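Local coordinates for protein IAA acetyltransferase (Bacillus cereus ATCC 14579, PDB 1Y9K) that is probably an N-acetyltransferase of the GNAT family, moving an acetyl group from acetyl-CoA to an amine whose identity is not established, at residues Glu13-Lys17 with Ser18-Leu22; Thr32-Arg36 with Gly37-Val41; Glu71-Gly75 with Lys76-Lys80. One frame throughout, in Å; residues are numbered along the deposited sequence.

Contact 1 (Glu13-Lys17 with Ser18-Leu22); sequences EAIPK and SLLLL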
loop_
_atom_site.group_PDB
_atom_site.type_symbol
_atom_site.label_atom_id
_atom_site.label_comp_id
_atom_site.label_asym_id
_atom_site.label_seq_id
_atom_site.Cartn_x
_atom_site.Cartn_y
_atom_site.Cartn_z
ATOM N N GLU A 13 11.979 1.917 13.274
ATOM C CA GLU A 13 12.582 0.884 14.118
ATOM C C GLU A 13 11.530 -0.044 14.732
ATOM O O GLU A 13 11.877 -1.000 15.425
ATOM C CB GLU A 13 13.410 1.522 15.247
ATOM C CG GLU A 13 14.486 2.505 14.784
ATOM C CD GLU A 13 13.979 3.948 14.642
ATOM O OE1 GLU A 13 12.784 4.207 14.916
ATOM O OE2 GLU A 13 14.785 4.824 14.248
ATOM N N ALA A 14 10.255 0.251 14.478
ATOM C CA ALA A 14 9.146 -0.490 15.074
ATOM C C ALA A 14 8.150 -1.006 14.038
ATOM O O ALA A 14 7.015 -1.339 14.379
ATOM C CB ALA A 14 8.429 0.380 16.113
ATOM N N ILE A 15 8.575 -1.076 12.780
ATOM C CA ILE A 15 7.689 -1.504 11.691
ATOM C C ILE A 15 7.192 -2.950 11.846
ATOM O O ILE A 15 7.961 -3.832 12.233
ATOM C CB ILE A 15 8.319 -1.280 10.276
ATOM C CG1 ILE A 15 9.687 -1.966 10.160
ATOM C CG2 ILE A 15 8.412 0.216 9.963
ATOM C CD1 ILE A 15 10.091 -2.349 8.728
ATOM N N PRO A 16 5.891 -3.187 11.576
ATOM C CA PRO A 16 5.424 -4.562 11.483
ATOM C C PRO A 16 5.868 -5.204 10.169
ATOM O O PRO A 16 5.087 -5.269 9.219
ATOM C CB PRO A 16 3.898 -4.425 11.549
ATOM C CG PRO A 16 3.610 -3.058 11.047
ATOM C CD PRO A 16 4.803 -2.211 11.366
ATOM N N LYS A 17 7.125 -5.654 10.123
ATOM C CA LYS A 17 7.659 -6.428 8.989
ATOM C C LYS A 17 6.709 -7.563 8.626
ATOM O O LYS A 17 6.452 -7.829 7.454
ATOM C CB LYS A 17 9.027 -7.015 9.346
ATOM C CG LYS A 17 10.213 -6.287 8.743
ATOM C CD LYS A 17 11.517 -6.786 9.369
ATOM C CE LYS A 17 12.728 -6.494 8.475
ATOM N NZ LYS A 17 13.984 -6.459 9.292
ATOM N N SER A 18 6.203 -8.206 9.673
ATOM C CA SER A 18 5.175 -9.233 9.635
ATOM C C SER A 18 4.040 -8.935 8.662
ATOM O O SER A 18 3.806 -9.686 7.711
ATOM C CB SER A 18 4.619 -9.411 11.060
ATOM O OG SER A 18 4.744 -8.213 11.837
ATOM N N LEU A 19 3.350 -7.825 8.892
ATOM C CA LEU A 19 2.208 -7.442 8.071
ATOM C C LEU A 19 2.620 -6.868 6.709
ATOM O O LEU A 19 1.917 -7.055 5.710
ATOM C CB LEU A 19 1.355 -6.446 8.848
ATOM C CG LEU A 19 -0.149 -6.403 8.639
ATOM C CD1 LEU A 19 -0.776 -7.779 8.772
ATOM C CD2 LEU A 19 -0.695 -5.469 9.685
ATOM N N LEU A 20 3.764 -6.185 6.671
ATOM C CA LEU A 20 4.316 -5.659 5.423
ATOM C C LEU A 20 4.690 -6.761 4.423
ATOM O O LEU A 20 4.639 -6.551 3.203
ATOM C CB LEU A 20 5.529 -4.768 5.709
ATOM C CG LEU A 20 5.216 -3.421 6.381
ATOM C CD1 LEU A 20 6.462 -2.807 7.014
ATOM C CD2 LEU A 20 4.574 -2.446 5.400
ATOM N N LEU A 21 5.066 -7.928 4.952
ATOM C CA LEU A 21 5.452 -9.084 4.147
ATOM C C LEU A 21 4.250 -9.726 3.470
ATOM O O LEU A 21 4.386 -10.463 2.504
ATOM C CB LEU A 21 6.203 -10.106 5.004
ATOM C CG LEU A 21 7.702 -9.840 5.186
ATOM C CD1 LEU A 21 8.266 -10.592 6.396
ATOM C CD2 LEU A 21 8.456 -10.209 3.918
ATOM N N LEU A 22 3.068 -9.410 3.976
ATOM C CA LEU A 22 1.823 -9.870 3.394
ATOM C C LEU A 22 1.604 -9.216 2.030
ATOM O O LEU A 22 1.153 -9.870 1.083
ATOM C CB LEU A 22 0.677 -9.559 4.353
ATOM C CG LEU A 22 -0.702 -10.187 4.186
ATOM C CD1 LEU A 22 -0.638 -11.698 3.977
ATOM C CD2 LEU A 22 -1.519 -9.842 5.419
#
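Ile15 and Leu20 set their side chains at about a right angle to one another, and the terminal methyls make the meeting: Ile15 CD1 lies 4.0 Å from Leu20 CD1. For Ile15 this follows from CG1 standing between the backbone N and the carbonyl carbon (chi1 55°). Leu20 also reaches back over the Pro16 carbonyl, its CG 3.4 Å from Pro16 O, so that oxygen has the leucine branch beside it while it takes the Leu20 amide. That bond, Leu20 N to Pro16 O, is 3.0 Å long and nearly straight (167°).

One residue on, the pattern repeats less neatly. Leu21 N reaches Lys17 O at 2.9 Å, but the N-H is bent (137°), and Leu21 CG lies 3.3 Å from the same oxygen. Pro16 CB lies 3.9 Å from Ser18 OG and 4.2 Å from Leu19 CB.

Leu20 continues inward onto Ile30, Val51 and Val53, while Pro16 rests on Val48 and Val51, joining the helix start to the sheet. The stretch serves as a worked example of a helix whose N-cap is a proline at the centre of an inverse gamma turn, here opening the first helix after the first strand of the GNAT fold.

Contact 2 (Thr32-Arg36 with Gly37-Val41); sequences TYVQR and GLTYV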
loop_
_atom_site.group_PDB
_atom_site.type_symbol
_atom_site.label_atom_id
_atom_site.label_comp_id
_atom_site.label_asym_id
_atom_site.label_seq_id
_atom_site.Cartn_x
_atom_site.Cartn_y
_atom_site.Cartn_z
ATOM N N THR A 32 14.116 -1.029 1.477
ATOM C CA THR A 32 14.342 0.079 0.540
ATOM C C THR A 32 13.436 1.296 0.816
ATOM O O THR A 32 13.927 2.433 0.864
ATOM C CB THR A 32 14.342 -0.352 -0.991
ATOM O OG1 THR A 32 13.038 -0.786 -1.447
ATOM C CG2 THR A 32 15.367 -1.460 -1.241
ATOM N N TYR A 33 12.148 1.066 1.067
ATOM C CA TYR A 33 11.237 2.191 1.286
ATOM C C TYR A 33 10.900 2.594 2.734
ATOM O O TYR A 33 10.452 3.722 2.969
ATOM C CB TYR A 33 9.962 2.047 0.463
ATOM C CG TYR A 33 9.213 0.740 0.580
ATOM C CD1 TYR A 33 8.300 0.522 1.615
ATOM C CD2 TYR A 33 9.359 -0.250 -0.390
ATOM C CE1 TYR A 33 7.575 -0.663 1.699
ATOM C CE2 TYR A 33 8.636 -1.440 -0.323
ATOM C CZ TYR A 33 7.749 -1.639 0.722
ATOM O OH TYR A 33 7.046 -2.811 0.792
ATOM N N VAL A 34 11.101 1.704 3.697
ATOM C CA VAL A 34 10.798 2.067 5.083
ATOM C C VAL A 34 11.816 3.069 5.628
ATOM O O VAL A 34 11.440 4.001 6.329
ATOM C CB VAL A 34 10.603 0.839 6.041
ATOM C CG1 VAL A 34 9.425 -0.027 5.588
ATOM C CG2 VAL A 34 11.877 0.009 6.155
ATOM N N GLN A 35 13.088 2.893 5.262
ATOM C CA GLN A 35 14.161 3.820 5.631
ATOM C C GLN A 35 13.844 5.248 5.188
ATOM O O GLN A 35 14.050 6.208 5.945
ATOM C CB GLN A 35 15.493 3.369 5.007
ATOM C CG GLN A 35 16.766 3.859 5.735
ATOM C CD GLN A 35 17.085 5.365 5.548
ATOM O OE1 GLN A 35 17.522 6.038 6.499
ATOM N NE2 GLN A 35 16.879 5.887 4.328
ATOM N N ARG A 36 13.330 5.375 3.964
ATOM C CA ARG A 36 13.103 6.681 3.337
ATOM C C ARG A 36 11.699 7.242 3.564
ATOM O O ARG A 36 11.477 8.437 3.397
ATOM C CB ARG A 36 13.404 6.609 1.835
ATOM C CG ARG A 36 14.885 6.557 1.469
ATOM C CD ARG A 36 15.067 6.540 -0.057
ATOM N NE ARG A 36 14.314 7.623 -0.701
ATOM C CZ ARG A 36 13.696 7.545 -1.879
ATOM N NH1 ARG A 36 13.726 6.421 -2.604
ATOM N NH2 ARG A 36 13.041 8.610 -2.334
ATOM N N GLY A 37 10.759 6.386 3.952
ATOM C CA GLY A 37 9.344 6.769 4.000
ATOM C C GLY A 37 8.690 6.836 5.368
ATOM O O GLY A 37 9.365 6.759 6.400
ATOM N N LEU A 38 7.366 6.970 5.365
ATOM C CA LEU A 38 6.594 7.187 6.581
ATOM C C LEU A 38 5.595 6.056 6.747
ATOM O O LEU A 38 4.766 5.819 5.865
ATOM C CB LEU A 38 5.851 8.534 6.528
ATOM C CG LEU A 38 6.590 9.808 6.103
ATOM C CD1 LEU A 38 5.611 10.902 5.667
ATOM C CD2 LEU A 38 7.499 10.319 7.209
ATOM N N THR A 39 5.670 5.373 7.887
ATOM C CA THR A 39 4.847 4.201 8.155
ATOM C C THR A 39 3.763 4.495 9.188
ATOM O O THR A 39 4.045 5.011 10.263
ATOM C CB THR A 39 5.704 3.019 8.636
ATOM O OG1 THR A 39 6.824 2.844 7.759
ATOM C CG2 THR A 39 4.888 1.741 8.677
ATOM N N TYR A 40 2.522 4.162 8.842
ATOM C CA TYR A 40 1.391 4.297 9.751
ATOM C C TYR A 40 0.761 2.929 9.986
ATOM O O TYR A 40 0.648 2.135 9.055
ATOM C CB TYR A 40 0.363 5.293 9.195
ATOM C CG TYR A 40 0.944 6.667 8.932
ATOM C CD1 TYR A 40 1.837 6.875 7.875
ATOM C CD2 TYR A 40 0.601 7.758 9.733
ATOM C CE1 TYR A 40 2.388 8.123 7.622
ATOM C CE2 TYR A 40 1.145 9.021 9.489
ATOM C CZ TYR A 40 2.045 9.190 8.429
ATOM O OH TYR A 40 2.605 10.428 8.173
ATOM N N VAL A 41 0.374 2.640 11.225
ATOM C CA VAL A 41 -0.281 1.362 11.518
ATOM C C VAL A 41 -1.727 1.524 11.986
ATOM O O VAL A 41 -2.089 2.547 12.552
ATOM C CB VAL A 41 0.530 0.470 12.506
ATOM C CG1 VAL A 41 1.903 0.149 11.937
ATOM C CG2 VAL A 41 0.639 1.121 13.903
HETATM O O HOH W 1 9.058 4.381 7.626
#
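Gly37 meets Tyr33 and Val34 where helix 27-36 hands the chain to strand 38-43, the passage by which the two helices between the first strands of a GNAT fold give way to the central sheet. Three kinds of interaction carry it.

Direct backbone bonding comes first, and it is loose. The single N-H of Gly37 is divided between two carbonyls, four and three residues back: Tyr33 O at 2.9 Å, where the bond is weak because the N-H is strongly bent (120°), and Val34 O at 3.4 Å, weak although better directed (141°). Gly37 has no side chain to crowd the Tyr33 carbonyl close by.

Packing is thin between the two segments themselves. Val34 CG1 comes within 4.4 Å of Thr39 OG1, and both side chains also touch Ile15. Tyr33 leans on Val53, and its hydroxyl is hydrogen-bonded to Asp24 and Asn66, which would fix the far end of the ring. Beyond the turn, the strand pairs through Thr39 with Ile10 on one neighbour and through Leu38 with Leu54 on another.

Water supplies the third element; it joins carbonyls that cannot bond each other, and adds Thr39. Val34 O and Gly37 O, two acceptors 3.5 Å apart, are bridged by one water that donates to both. With its CB turned toward the helix, Thr39 brings OG1, beside its own backbone N (chi1 -49°), to 2.7 Å from that water oxygen.

Contact 3 (Glu71-Gly75 with Lys76-Lys80); sequences EHLQG and KGIGK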
loop_
_atom_site.group_PDB
_atom_site.type_symbol
_atom_site.label_atom_id
_atom_site.label_comp_id
_atom_site.label_asym_id
_atom_site.label_seq_id
_atom_site.Cartn_x
_atom_site.Cartn_y
_atom_site.Cartn_z
ATOM N N GLU A 71 -4.968 -10.892 7.329
ATOM C CA GLU A 71 -5.742 -11.794 6.465
ATOM C C GLU A 71 -7.155 -12.057 6.981
ATOM O O GLU A 71 -8.114 -11.965 6.221
ATOM C CB GLU A 71 -5.009 -13.130 6.256
ATOM C CG GLU A 71 -3.844 -13.080 5.251
ATOM C CD GLU A 71 -2.831 -14.235 5.434
ATOM O OE1 GLU A 71 -2.240 -14.377 6.552
ATOM O OE2 GLU A 71 -2.622 -14.988 4.448
ATOM N N HIS A 72 -7.275 -12.367 8.271
ATOM C CA HIS A 72 -8.560 -12.719 8.876
ATOM C C HIS A 72 -9.531 -11.533 9.008
ATOM O O HIS A 72 -10.724 -11.725 9.278
ATOM C CB HIS A 72 -8.343 -13.394 10.236
ATOM C CG HIS A 72 -7.846 -12.471 11.306
ATOM N ND1 HIS A 72 -6.575 -11.938 11.301
ATOM C CD2 HIS A 72 -8.440 -12.009 12.431
ATOM C CE1 HIS A 72 -6.412 -11.176 12.369
ATOM N NE2 HIS A 72 -7.531 -11.201 13.071
ATOM N N LEU A 73 -9.020 -10.317 8.812
ATOM C CA LEU A 73 -9.828 -9.108 8.972
ATOM C C LEU A 73 -10.142 -8.399 7.656
ATOM O O LEU A 73 -10.778 -7.344 7.668
ATOM C CB LEU A 73 -9.153 -8.131 9.942
ATOM C CG LEU A 73 -8.979 -8.528 11.410
ATOM C CD1 LEU A 73 -8.558 -7.311 12.203
ATOM C CD2 LEU A 73 -10.257 -9.125 12.006
ATOM N N GLN A 74 -9.711 -8.974 6.530
ATOM C CA GLN A 74 -9.887 -8.334 5.208
ATOM C C GLN A 74 -11.352 -8.274 4.749
ATOM O O GLN A 74 -12.183 -9.089 5.166
ATOM C CB GLN A 74 -8.988 -8.984 4.142
ATOM C CG GLN A 74 -7.508 -8.588 4.256
ATOM C CD GLN A 74 -6.580 -9.425 3.378
ATOM O OE1 GLN A 74 -7.029 -10.188 2.525
ATOM N NE2 GLN A 74 -5.273 -9.279 3.591
ATOM N N GLY A 75 -11.660 -7.289 3.905
ATOM C CA GLY A 75 -13.040 -7.009 3.500
ATOM C C GLY A 75 -13.948 -6.620 4.658
ATOM O O GLY A 75 -15.115 -7.007 4.692
ATOM N N LYS A 76 -13.413 -5.867 5.619
ATOM C CA LYS A 76 -14.211 -5.363 6.745
ATOM C C LYS A 76 -14.216 -3.833 6.796
ATOM O O LYS A 76 -14.843 -3.234 7.676
ATOM C CB LYS A 76 -13.738 -5.963 8.074
ATOM C CG LYS A 76 -14.198 -7.406 8.269
ATOM C CD LYS A 76 -13.575 -8.047 9.495
ATOM C CE LYS A 76 -13.698 -9.571 9.442
ATOM N NZ LYS A 76 -15.045 -10.070 9.854
ATOM N N GLY A 77 -13.522 -3.216 5.839
ATOM C CA GLY A 77 -13.526 -1.766 5.677
ATOM C C GLY A 77 -12.252 -1.117 6.167
ATOM O O GLY A 77 -12.146 0.107 6.178
ATOM N N ILE A 78 -11.286 -1.942 6.567
ATOM C CA ILE A 78 -10.025 -1.459 7.137
ATOM C C ILE A 78 -9.081 -0.907 6.053
ATOM O O ILE A 78 -8.378 0.084 6.285
ATOM C CB ILE A 78 -9.352 -2.541 8.040
ATOM C CG1 ILE A 78 -10.317 -2.967 9.152
ATOM C CG2 ILE A 78 -8.053 -2.025 8.663
ATOM C CD1 ILE A 78 -9.997 -4.306 9.788
ATOM N N GLY A 79 -9.096 -1.531 4.871
ATOM C CA GLY A 79 -8.366 -1.031 3.706
ATOM C C GLY A 79 -8.855 0.352 3.328
ATOM O O GLY A 79 -8.067 1.294 3.244
ATOM N N LYS A 80 -10.167 0.458 3.105
ATOM C CA LYS A 80 -10.881 1.736 2.995
ATOM C C LYS A 80 -10.349 2.795 3.962
ATOM O O LYS A 80 -9.979 3.894 3.538
ATOM C CB LYS A 80 -12.364 1.514 3.287
ATOM C CG LYS A 80 -13.282 1.471 2.089
ATOM C CD LYS A 80 -14.253 2.659 2.097
ATOM C CE LYS A 80 -13.596 3.961 1.622
ATOM N NZ LYS A 80 -14.433 5.168 1.944
HETATM O O HOH W 2 -10.721 -5.055 6.060
#
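Leu73, the residue that meets both Lys76 and Ile78, also covers one face of the His72 imidazole: its CG sits 3.5 Å above the ring plane, offset toward the rim. The other flat side chain of the loop belongs to Gln74, which leaves the backbone pointing away from 76-80; its amide hydrogen-bonds through NE2 to Val69 O, which pins the loop to the end of strand 61-69.

Against this background the Lys76 chain runs alongside the Leu73 carbonyl instead of across it. Its CB is 3.3 Å from Leu73 O, and CD is still only 3.4 Å from that oxygen, because the extended middle of the chain keeps pace with the carbonyl. Farther out, Lys76 CE lies 3.7 Å from His72 O. Ile78 approaches Leu73 from the helix side, obliquely, and its CD1 touches Leu73 CB at 3.9 Å; both side chains go on to pack on Ile49 of strand 48-56.

The sequence Gln74-Gly75-Lys76-Gly77-Ile78-Gly79 fits the Q/R-x-x-G-x-G/A signature of GNAT enzymes, whose amides and helix start cradle the pyrophosphate of acetyl-CoA in relatives; a similar role here is likely. Gly75 and Gly77 both turn with positive phi (62° and 105°), letting the chain swing round before Gly77 caps helix 78-92.

A water sits in the bend. It donates to Leu73 O at 2.8 Å and accepts from Lys76 N at the same distance of 2.8 Å, while Ile78 N, the first amide of the helix, reaches the water oxygen at 3.2 Å.

How the contacts relate
Contacts 1 and 2 are near neighbours, their centres 10 Å apart, and share packing: Pro16 CG lies 3.7 Å from Val41 CG1, and Ile15 CD1 is 3.9 Å from Val34 CG2. The lead-in to helix 17-23 is thus laid against helix 27-36 and strand 38-43. Contact 3, the likely pyrophosphate-binding loop, stands farther away, its centre about 17 Å from that of contact 1, yet Leu22 CD1 still touches Glu71 CD at 3.7 Å. Contacts 2 and 3 do not meet; their nearest atoms are about 8 Å apart and their centres about 21 Å, leaving contact 1 as the element that touches both.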